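Mitochondrial association factor 1 (PDB 6BXS) probably takes part in the association of host mitochondria with Toxoplasma gondii, and has a macro domain, a fold often linked to ADP-ribose recognition. Local coordinates at residues A[91-96]-A[148-153]; A[68-73]-A[84-89]; A[77-82]-A[116-121]. One frame throughout, in Å; residues are numbered along the deposited sequence.

Overall arrangement
After three strands (8-13, 19-24 and 45-50) the chain enters helix 61-76, turns in the loop 77-82 and continues into helix 83-103; contact 2 closes this short turn by pairing 68-73 with 84-89. Contact 3 starts within the turn and reaches forward to 116-121, so it crosses contact 2. Contact 1 opens only after contact 2 has closed, on the next part of helix 83-103, and crosses contact 3 on its way to strand 147-152. Backbone pairing between 148-153 and 116-121 joins contacts 1 and 3 directly. Contact 2 thus joins the two helices, while contacts 1 and 3 tie helix 83-103 and the loop to neighbouring strands 147-152 and 120-126 and the approach to 120-126.

Contact 1 (A[91-96]-A[148-153]); sequences QEIQER and FLHILK
Gln94, on helix 83-103, meets Phe148 and His150 of strand 147-152 where this helix packs on the mixed sheet of the macro domain. Phe148 and His150 are two residues apart on the strand, so both side chains leave it on the helix side, and Gln94 serves both. Its CB lies over one face of the Phe148 ring, 3.8 Å from the centroid and 15° off the normal, a CH-pi contact. The backbone carbonyl also comes close to this ring, Gln94 O lying 3.0 Å from Phe148 CE2. With CG anti to the carbonyl carbon (chi1 -67°) and the chain extended beyond it, the amide continues across the same ring, stacked with its plane only 18° away; Gln94 CD lies 3.8 Å from Phe148 CD1. The amide is also nearly coplanar with the imidazole, and His150 NE2 donates a short, nearly straight bond of 2.6 Å to Gln94 OE1, in the carbonyl plane and on a lone pair. Ile93 CG2 approaches the imidazole edge at 4.4 Å from His150 CE1. Glutamine suits this place because its aliphatic part covers an aromatic face while its amide offers polar atoms. Gln94 NE2 makes a weak bond to Leu55 O; His150 ND1 is hydrogen-bonded to Ser123 OG. The imidazole is thus fixed in its rotation: both its nitrogens and the amide oxygen have protein partners, the amide nitrogen a weak one.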
loop_
_atom_site.group_PDB
_atom_site.type_symbol
_atom_site.label_atom_id
_atom_site.label_comp_id
_atom_site.label_asym_id
_atom_site.label_seq_id
_atom_site.Cartn_x
_atom_site.Cartn_y
_atom_site.Cartn_z
ATOM N N GLN A 91 5.705 11.983 8.394
ATOM C CA GLN A 91 6.998 11.421 8.753
ATOM C C GLN A 91 7.099 11.171 10.259
ATOM O O GLN A 91 7.500 10.088 10.685
ATOM C CB GLN A 91 8.108 12.364 8.281
ATOM C CG GLN A 91 9.519 11.856 8.475
ATOM C CD GLN A 91 10.539 12.745 7.785
ATOM O OE1 GLN A 91 10.643 13.934 8.088
ATOM N NE2 GLN A 91 11.283 12.180 6.840
ATOM N N GLU A 92 6.723 12.166 11.056
ATOM C CA GLU A 92 6.769 12.046 12.511
ATOM C C GLU A 92 5.883 10.914 13.027
ATOM O O GLU A 92 6.326 10.077 13.814
ATOM C CB GLU A 92 6.344 13.361 13.165
ATOM C CG GLU A 92 7.417 14.437 13.153
ATOM C CD GLU A 92 6.925 15.760 13.711
ATOM O OE1 GLU A 92 5.700 16.006 13.670
ATOM O OE2 GLU A 92 7.763 16.551 14.194
ATOM N N ILE A 93 4.629 10.898 12.585
ATOM C CA ILE A 93 3.674 9.891 13.031
ATOM C C ILE A 93 4.123 8.479 12.670
ATOM O O ILE A 93 4.040 7.567 13.490
ATOM C CB ILE A 93 2.278 10.148 12.425
ATOM C CG1 ILE A 93 1.670 11.415 13.032
ATOM C CG2 ILE A 93 1.353 8.953 12.667
ATOM C CD1 ILE A 93 0.403 11.892 12.346
ATOM N N GLN A 94 4.593 8.300 11.439
ATOM C CA GLN A 94 4.930 6.972 10.944
ATOM C C GLN A 94 6.266 6.464 11.493
ATOM O O GLN A 94 6.455 5.258 11.640
ATOM C CB GLN A 94 4.931 6.975 9.413
ATOM C CG GLN A 94 3.528 7.183 8.834
ATOM C CD GLN A 94 3.436 6.973 7.330
ATOM O OE1 GLN A 94 2.374 6.623 6.815
ATOM N NE2 GLN A 94 4.537 7.194 6.621
ATOM N N GLU A 95 7.184 7.374 11.812
ATOM C CA GLU A 95 8.416 6.984 12.494
ATOM C C GLU A 95 8.115 6.422 13.882
ATOM O O GLU A 95 8.641 5.378 14.266
ATOM C CB GLU A 95 9.376 8.172 12.623
ATOM C CG GLU A 95 10.185 8.469 11.375
ATOM C CD GLU A 95 11.219 9.555 11.606
ATOM O OE1 GLU A 95 12.234 9.275 12.279
ATOM O OE2 GLU A 95 11.017 10.689 11.122
ATOM N N ARG A 96 7.271 7.130 14.628
ATOM C CA ARG A 96 6.893 6.717 15.976
ATOM C C ARG A 96 6.144 5.384 15.971
ATOM O O ARG A 96 6.401 4.514 16.805
ATOM C CB ARG A 96 6.025 7.791 16.634
ATOM C CG ARG A 96 6.746 9.102 16.901
ATOM C CD ARG A 96 5.765 10.205 17.259
ATOM N NE ARG A 96 6.411 11.514 17.327
ATOM C CZ ARG A 96 5.759 12.674 17.298
ATOM N NH1 ARG A 96 4.438 12.698 17.194
ATOM N NH2 ARG A 96 6.432 13.814 17.366
ATOM N N PHE A 148 1.706 1.032 7.192
ATOM C CA PHE A 148 0.877 1.934 7.976
ATOM C C PHE A 148 -0.526 2.016 7.384
ATOM O O PHE A 148 -0.708 1.868 6.177
ATOM C CB PHE A 148 1.515 3.323 8.033
ATOM C CG PHE A 148 2.961 3.304 8.443
ATOM C CD1 PHE A 148 3.960 3.206 7.489
ATOM C CD2 PHE A 148 3.318 3.371 9.777
ATOM C CE1 PHE A 148 5.288 3.180 7.860
ATOM C CE2 PHE A 148 4.647 3.345 10.155
ATOM C CZ PHE A 148 5.633 3.250 9.196
ATOM N N LEU A 149 -1.510 2.243 8.249
ATOM C CA LEU A 149 -2.893 2.433 7.832
ATOM C C LEU A 149 -3.444 3.674 8.526
ATOM O O LEU A 149 -3.364 3.792 9.748
ATOM C CB LEU A 149 -3.734 1.197 8.166
ATOM C CG LEU A 149 -5.129 1.093 7.540
ATOM C CD1 LEU A 149 -5.577 -0.362 7.497
ATOM C CD2 LEU A 149 -6.149 1.931 8.302
ATOM N N HIS A 150 -4.000 4.596 7.744
ATOM C CA HIS A 150 -4.499 5.862 8.278
ATOM C C HIS A 150 -5.969 6.079 7.946
ATOM O O HIS A 150 -6.384 5.930 6.798
ATOM C CB HIS A 150 -3.692 7.041 7.726
ATOM C CG HIS A 150 -2.218 6.940 7.965
ATOM N ND1 HIS A 150 -1.639 7.233 9.181
ATOM C CD2 HIS A 150 -1.203 6.602 7.135
ATOM C CE1 HIS A 150 -0.330 7.066 9.094
ATOM N NE2 HIS A 150 -0.041 6.684 7.863
ATOM N N ILE A 151 -6.748 6.436 8.961
ATOM C CA ILE A 151 -8.082 6.974 8.743
ATOM C C ILE A 151 -7.952 8.482 8.580
ATOM O O ILE A 151 -7.557 9.178 9.512
ATOM C CB ILE A 151 -9.042 6.652 9.903
ATOM C CG1 ILE A 151 -9.081 5.143 10.152
ATOM C CG2 ILE A 151 -10.437 7.189 9.592
ATOM C CD1 ILE A 151 -9.971 4.726 11.307
ATOM N N LEU A 152 -8.277 8.980 7.393
ATOM C CA LEU A 152 -8.144 10.400 7.093
ATOM C C LEU A 152 -9.307 11.199 7.665
ATOM O O LEU A 152 -10.427 10.698 7.764
ATOM C CB LEU A 152 -8.060 10.615 5.581
ATOM C CG LEU A 152 -6.877 9.960 4.866
ATOM C CD1 LEU A 152 -7.029 10.115 3.361
ATOM C CD2 LEU A 152 -5.556 10.556 5.334
ATOM N N LYS A 153 -9.038 12.446 8.044
ATOM C CA LYS A 153 -10.099 13.335 8.498
ATOM C C LYS A 153 -10.981 13.690 7.303
ATOM O O LYS A 153 -10.524 13.635 6.160
ATOM C CB LYS A 153 -9.530 14.598 9.145
ATOM C CG LYS A 153 -8.610 14.340 10.331
ATOM C CD LYS A 153 -8.407 15.600 11.156
ATOM C CE LYS A 153 -9.276 15.596 12.405
ATOM N NZ LYS A 153 -8.678 14.775 13.492
#

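Contact 2 (A[68-73]-A[84-89]); sequences DTIIEE and TELSAE. With SO4 (sulfate ion), chain E.
Leu86 reaches from helix 83-103 toward Ile70 and Ile71 of helix 61-76, and its branches meet the two isoleucines unequally. The backbones stand well apart, with Leu86 CA 8.0 Å from Ile71 CA. Further out, Leu86 CB still lies 4.9 Å from Ile71 CD1. Because CG is anti to the backbone N (chi1 174°), the chain continues outward from its helix, carrying the fork across the gap. The more distant branch is Leu86 CD1, 4.5 Å from Ile70 CG2. The other methyl does the work: Leu86 CD2 lies 4.0 Å from Ile70 CG2 and 4.1 Å from Ile70 CB, fitting against the branch point of that side chain. The Leu86 and Ile70 side chains cross at about a right angle. Leu86 CD2 is also 3.9 Å from Ile71 CG1, with the Ile71 tip slightly farther off.

The two helices are consecutive in the chain and joined only by the loop 77-82, so this apolar pairing lies within a pair of helices that falls, in sequence, between strands 45-50 and 109-111. The length of leucine carries CD2 across the gap between the helices, where it meets both isoleucines, while beta-branched isoleucines offer it broad aliphatic flanks close to their own helix. Ile70 is further covered by Leu81 of the connecting loop.

On another side of helix 61-76, Thr69 OG1 lies 3.0 Å from O1 of a sulfate ion, probably from the crystallisation liquor. Arg29 NH2, His159 NE2 and the backbone N atoms of Leu36 and Tyr37 hydrogen-bond to the anion, consistent with a local site for negative charge.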
loop_
_atom_site.group_PDB
_atom_site.type_symbol
_atom_site.label_atom_id
_atom_site.label_comp_id
_atom_site.label_asym_id
_atom_site.label_seq_id
_atom_site.Cartn_x
_atom_site.Cartn_y
_atom_site.Cartn_z
ATOM N N ASP A 68 -0.313 15.369 -3.219
ATOM C CA ASP A 68 -1.047 16.350 -4.013
ATOM C C ASP A 68 -2.550 16.219 -3.806
ATOM O O ASP A 68 -3.257 17.218 -3.683
ATOM C CB ASP A 68 -0.711 16.193 -5.498
ATOM C CG ASP A 68 0.733 16.546 -5.809
ATOM O OD1 ASP A 68 1.367 17.240 -4.986
ATOM O OD2 ASP A 68 1.233 16.132 -6.877
ATOM N N THR A 69 -3.031 14.979 -3.765
ATOM C CA THR A 69 -4.451 14.707 -3.576
ATOM C C THR A 69 -4.927 15.148 -2.195
ATOM O O THR A 69 -5.989 15.755 -2.058
ATOM C CB THR A 69 -4.757 13.207 -3.758
ATOM O OG1 THR A 69 -4.362 12.794 -5.071
ATOM C CG2 THR A 69 -6.242 12.929 -3.573
ATOM N N ILE A 70 -4.143 14.825 -1.173
ATOM C CA ILE A 70 -4.463 15.209 0.198
ATOM C C ILE A 70 -4.435 16.726 0.362
ATOM O O ILE A 70 -5.311 17.308 1.001
ATOM C CB ILE A 70 -3.480 14.562 1.199
ATOM C CG1 ILE A 70 -3.745 13.056 1.289
ATOM C CG2 ILE A 70 -3.604 15.209 2.581
ATOM C CD1 ILE A 70 -2.749 12.292 2.143
ATOM N N ILE A 71 -3.415 17.359 -0.207
ATOM C CA ILE A 71 -3.254 18.805 -0.091
ATOM C C ILE A 71 -4.364 19.544 -0.838
ATOM O O ILE A 71 -4.905 20.527 -0.333
ATOM C CB ILE A 71 -1.876 19.255 -0.619
ATOM C CG1 ILE A 71 -0.768 18.740 0.304
ATOM C CG2 ILE A 71 -1.798 20.776 -0.706
ATOM C CD1 ILE A 71 0.628 18.816 -0.291
ATOM N N GLU A 72 -4.697 19.075 -2.039
ATOM C CA GLU A 72 -5.740 19.713 -2.838
ATOM C C GLU A 72 -7.076 19.692 -2.104
ATOM O O GLU A 72 -7.791 20.691 -2.068
ATOM C CB GLU A 72 -5.887 19.024 -4.196
ATOM C CG GLU A 72 -6.687 19.843 -5.210
ATOM C CD GLU A 72 -7.479 18.992 -6.193
ATOM O OE1 GLU A 72 -7.977 17.914 -5.804
ATOM O OE2 GLU A 72 -7.609 19.412 -7.362
ATOM N N GLU A 73 -7.409 18.545 -1.522
ATOM C CA GLU A 73 -8.662 18.396 -0.794
ATOM C C GLU A 73 -8.658 19.249 0.472
ATOM O O GLU A 73 -9.696 19.769 0.882
ATOM C CB GLU A 73 -8.905 16.927 -0.444
ATOM C CG GLU A 73 -10.274 16.649 0.156
ATOM C CD GLU A 73 -11.409 16.924 -0.817
ATOM O OE1 GLU A 73 -11.207 16.749 -2.038
ATOM O OE2 GLU A 73 -12.502 17.316 -0.357
ATOM N N THR A 84 5.302 20.876 3.076
ATOM C CA THR A 84 6.250 20.653 4.163
ATOM C C THR A 84 5.549 20.204 5.442
ATOM O O THR A 84 6.083 19.388 6.191
ATOM C CB THR A 84 7.069 21.923 4.462
ATOM O OG1 THR A 84 6.184 23.011 4.759
ATOM C CG2 THR A 84 7.937 22.289 3.269
ATOM N N GLU A 85 4.357 20.739 5.691
ATOM C CA GLU A 85 3.562 20.325 6.844
ATOM C C GLU A 85 3.244 18.838 6.770
ATOM O O GLU A 85 3.517 18.082 7.704
ATOM C CB GLU A 85 2.258 21.122 6.924
ATOM C CG GLU A 85 2.412 22.563 7.377
ATOM C CD GLU A 85 1.079 23.284 7.464
ATOM O OE1 GLU A 85 0.143 22.735 8.083
ATOM O OE2 GLU A 85 0.965 24.398 6.907
ATOM N N LEU A 86 2.663 18.434 5.647
ATOM C CA LEU A 86 2.252 17.052 5.434
ATOM C C LEU A 86 3.445 16.106 5.460
ATOM O O LEU A 86 3.373 15.024 6.045
ATOM C CB LEU A 86 1.506 16.926 4.103
ATOM C CG LEU A 86 1.131 15.513 3.651
ATOM C CD1 LEU A 86 0.341 14.781 4.720
ATOM C CD2 LEU A 86 0.340 15.581 2.354
ATOM N N SER A 87 4.535 16.515 4.818
ATOM C CA SER A 87 5.751 15.712 4.780
ATOM C C SER A 87 6.283 15.454 6.180
ATOM O O SER A 87 6.563 14.316 6.545
ATOM C CB SER A 87 6.827 16.401 3.937
ATOM O OG SER A 87 6.652 16.128 2.559
ATOM N N ALA A 88 6.417 16.518 6.963
ATOM C CA ALA A 88 6.976 16.410 8.303
ATOM C C ALA A 88 6.044 15.657 9.247
ATOM O O ALA A 88 6.489 14.806 10.017
ATOM C CB ALA A 88 7.280 17.795 8.858
ATOM N N GLU A 89 4.753 15.966 9.192
ATOM C CA GLU A 89 3.803 15.365 10.123
ATOM C C GLU A 89 3.641 13.869 9.864
ATOM O O GLU A 89 3.701 13.062 10.793
ATOM C CB GLU A 89 2.442 16.051 10.034
ATOM C CG GLU A 89 1.603 15.858 11.291
ATOM C CD GLU A 89 0.131 16.158 11.086
ATOM O OE1 GLU A 89 -0.362 16.025 9.946
ATOM O OE2 GLU A 89 -0.535 16.528 12.074
HETATM S S SO4 E . -7.109 11.007 -7.605
HETATM O O1 SO4 E . -6.735 12.120 -6.736
HETATM O O2 SO4 E . -5.902 10.316 -8.051
HETATM O O3 SO4 E . -7.836 11.510 -8.768
HETATM O O4 SO4 E . -7.962 10.080 -6.866
#

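Contact 3 (A[77-82]-A[116-121])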
loop_
_atom_site.group_PDB
_atom_site.type_symbol
_atom_site.label_atom_id
_atom_site.label_comp_id
_atom_site.label_asym_id
_atom_site.label_seq_id
_atom_site.Cartn_x
_atom_site.Cartn_y
_atom_site.Cartn_z
ATOM N N ASN A 77 -11.300 22.285 1.228
ATOM C CA ASN A 77 -12.064 22.399 2.465
ATOM C C ASN A 77 -11.533 23.515 3.362
ATOM O O ASN A 77 -11.874 23.595 4.542
ATOM C CB ASN A 77 -12.044 21.066 3.213
ATOM C CG ASN A 77 -12.696 19.949 2.423
ATOM O OD1 ASN A 77 -13.815 20.096 1.932
ATOM N ND2 ASN A 77 -11.990 18.834 2.279
ATOM N N ARG A 78 -10.693 24.369 2.783
ATOM C CA ARG A 78 -10.144 25.538 3.466
ATOM C C ARG A 78 -9.385 25.185 4.742
ATOM O O ARG A 78 -9.815 25.512 5.846
ATOM C CB ARG A 78 -11.261 26.539 3.786
ATOM C CG ARG A 78 -11.820 27.262 2.565
ATOM C CD ARG A 78 -10.738 28.004 1.786
ATOM N NE ARG A 78 -9.723 28.588 2.668
ATOM C CZ ARG A 78 -8.414 28.333 2.616
ATOM N NH1 ARG A 78 -7.906 27.498 1.714
ATOM N NH2 ARG A 78 -7.597 28.924 3.477
ATOM N N ILE A 79 -8.249 24.517 4.569
ATOM C CA ILE A 79 -7.323 24.247 5.662
ATOM C C ILE A 79 -5.919 24.664 5.241
ATOM O O ILE A 79 -5.505 24.380 4.118
ATOM C CB ILE A 79 -7.324 22.759 6.054
ATOM C CG1 ILE A 79 -8.670 22.374 6.660
ATOM C CG2 ILE A 79 -6.215 22.457 7.063
ATOM C CD1 ILE A 79 -8.909 20.895 6.701
ATOM N N PRO A 80 -5.174 25.336 6.137
ATOM C CA PRO A 80 -3.806 25.690 5.752
ATOM C C PRO A 80 -2.872 24.485 5.860
ATOM O O PRO A 80 -2.306 24.226 6.924
ATOM C CB PRO A 80 -3.426 26.797 6.753
ATOM C CG PRO A 80 -4.553 26.864 7.767
ATOM C CD PRO A 80 -5.443 25.687 7.540
ATOM N N LEU A 81 -2.738 23.746 4.761
ATOM C CA LEU A 81 -1.852 22.589 4.705
ATOM C C LEU A 81 -0.884 22.734 3.539
ATOM O O LEU A 81 -1.301 22.842 2.386
ATOM C CB LEU A 81 -2.657 21.292 4.567
ATOM C CG LEU A 81 -1.839 19.997 4.590
ATOM C CD1 LEU A 81 -1.200 19.780 5.956
ATOM C CD2 LEU A 81 -2.702 18.804 4.212
ATOM N N THR A 82 0.408 22.740 3.849
ATOM C CA THR A 82 1.445 22.858 2.832
ATOM C C THR A 82 2.161 21.526 2.658
ATOM O O THR A 82 1.980 20.605 3.456
ATOM C CB THR A 82 2.473 23.947 3.193
ATOM O OG1 THR A 82 3.222 23.541 4.344
ATOM C CG2 THR A 82 1.777 25.270 3.482
ATOM N N PHE A 116 -4.133 15.611 17.466
ATOM C CA PHE A 116 -3.127 16.644 17.212
ATOM C C PHE A 116 -2.876 16.901 15.725
ATOM O O PHE A 116 -2.025 17.722 15.377
ATOM C CB PHE A 116 -1.807 16.266 17.890
ATOM C CG PHE A 116 -1.182 15.006 17.357
ATOM C CD1 PHE A 116 -0.403 15.034 16.212
ATOM C CD2 PHE A 116 -1.366 13.799 18.007
ATOM C CE1 PHE A 116 0.175 13.880 15.720
ATOM C CE2 PHE A 116 -0.790 12.642 17.523
ATOM C CZ PHE A 116 -0.018 12.681 16.377
ATOM N N SER A 117 -3.607 16.207 14.856
ATOM C CA SER A 117 -3.432 16.359 13.412
ATOM C C SER A 117 -4.678 16.924 12.741
ATOM O O SER A 117 -5.791 16.747 13.234
ATOM C CB SER A 117 -3.073 15.016 12.772
ATOM O OG SER A 117 -2.878 15.158 11.373
ATOM N N ARG A 118 -4.475 17.602 11.613
ATOM C CA ARG A 118 -5.579 18.094 10.793
ATOM C C ARG A 118 -5.797 17.176 9.593
ATOM O O ARG A 118 -6.766 17.333 8.847
ATOM C CB ARG A 118 -5.310 19.522 10.308
ATOM C CG ARG A 118 -4.690 20.448 11.344
ATOM C CD ARG A 118 -5.318 21.834 11.291
ATOM N NE ARG A 118 -4.481 22.853 11.924
ATOM C CZ ARG A 118 -3.717 23.730 11.272
ATOM N NH1 ARG A 118 -3.666 23.739 9.944
ATOM N NH2 ARG A 118 -2.998 24.610 11.954
ATOM N N VAL A 119 -4.888 16.220 9.414
ATOM C CA VAL A 119 -4.907 15.331 8.258
ATOM C C VAL A 119 -5.400 13.937 8.632
ATOM O O VAL A 119 -6.292 13.389 7.985
ATOM C CB VAL A 119 -3.503 15.217 7.627
ATOM C CG1 VAL A 119 -3.491 14.188 6.504
ATOM C CG2 VAL A 119 -3.040 16.577 7.112
ATOM N N PHE A 120 -4.805 13.370 9.679
ATOM C CA PHE A 120 -5.082 11.994 10.077
ATOM C C PHE A 120 -5.980 11.924 11.305
ATOM O O PHE A 120 -5.696 12.548 12.325
ATOM C CB PHE A 120 -3.771 11.258 10.352
ATOM C CG PHE A 120 -2.792 11.328 9.216
ATOM C CD1 PHE A 120 -2.984 10.570 8.075
ATOM C CD2 PHE A 120 -1.679 12.150 9.290
ATOM C CE1 PHE A 120 -2.088 10.631 7.027
ATOM C CE2 PHE A 120 -0.778 12.214 8.245
ATOM C CZ PHE A 120 -0.984 11.454 7.112
ATOM N N ALA A 121 -7.062 11.158 11.197
ATOM C CA ALA A 121 -7.979 10.939 12.313
ATOM C C ALA A 121 -7.432 9.884 13.267
ATOM O O ALA A 121 -7.517 10.025 14.487
ATOM C CB ALA A 121 -9.345 10.521 11.800
#
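Leu81 and Val119 form the close-packed, buried half of this contact, whereas Pro80 and Arg118 make its looser, solvent-facing half. Val119 CG2 fits into the fork of Leu81, 3.7 Å from Leu81 CD2 and 3.9 Å from Leu81 CD1, the two side chains crossing at about a right angle. Branched aliphatic side chains such as leucine and valine suit this buried apolar spot.

On the exposed side, Arg118 bends at chi2 (-139°) and brings its guanidinium to the proline. Pro80 O lies at the edge of the Arg118 guanidinium, in its plane, 3.3 Å from Arg118 NH1; with an N-H...O angle of 125° the hydrogen bond is weak. Arg118 NH1 lies 3.6 Å from Pro80 CD, and Ile79 CG2 approaches this edge more distantly. Arginine suits such a place, since its long aliphatic chain can cross the exposed border of the contact and leave its charge near water.

Next to Arg118 in sequence, Ser117 OG accepts from Val119 N at 3.0 Å and from Phe120 N at 3.1 Å, forming an ST turn and ST motif just before strand 120-126. In the other segment Arg78 ends helix 61-76 as the C-prime residue of a Schellman motif. Leu81 and Val119 both also touch Ile70 of that helix, Val119 further packs on Glu89 of helix 83-103, and its backbone pairs with Lys153 just beyond strand 147-152.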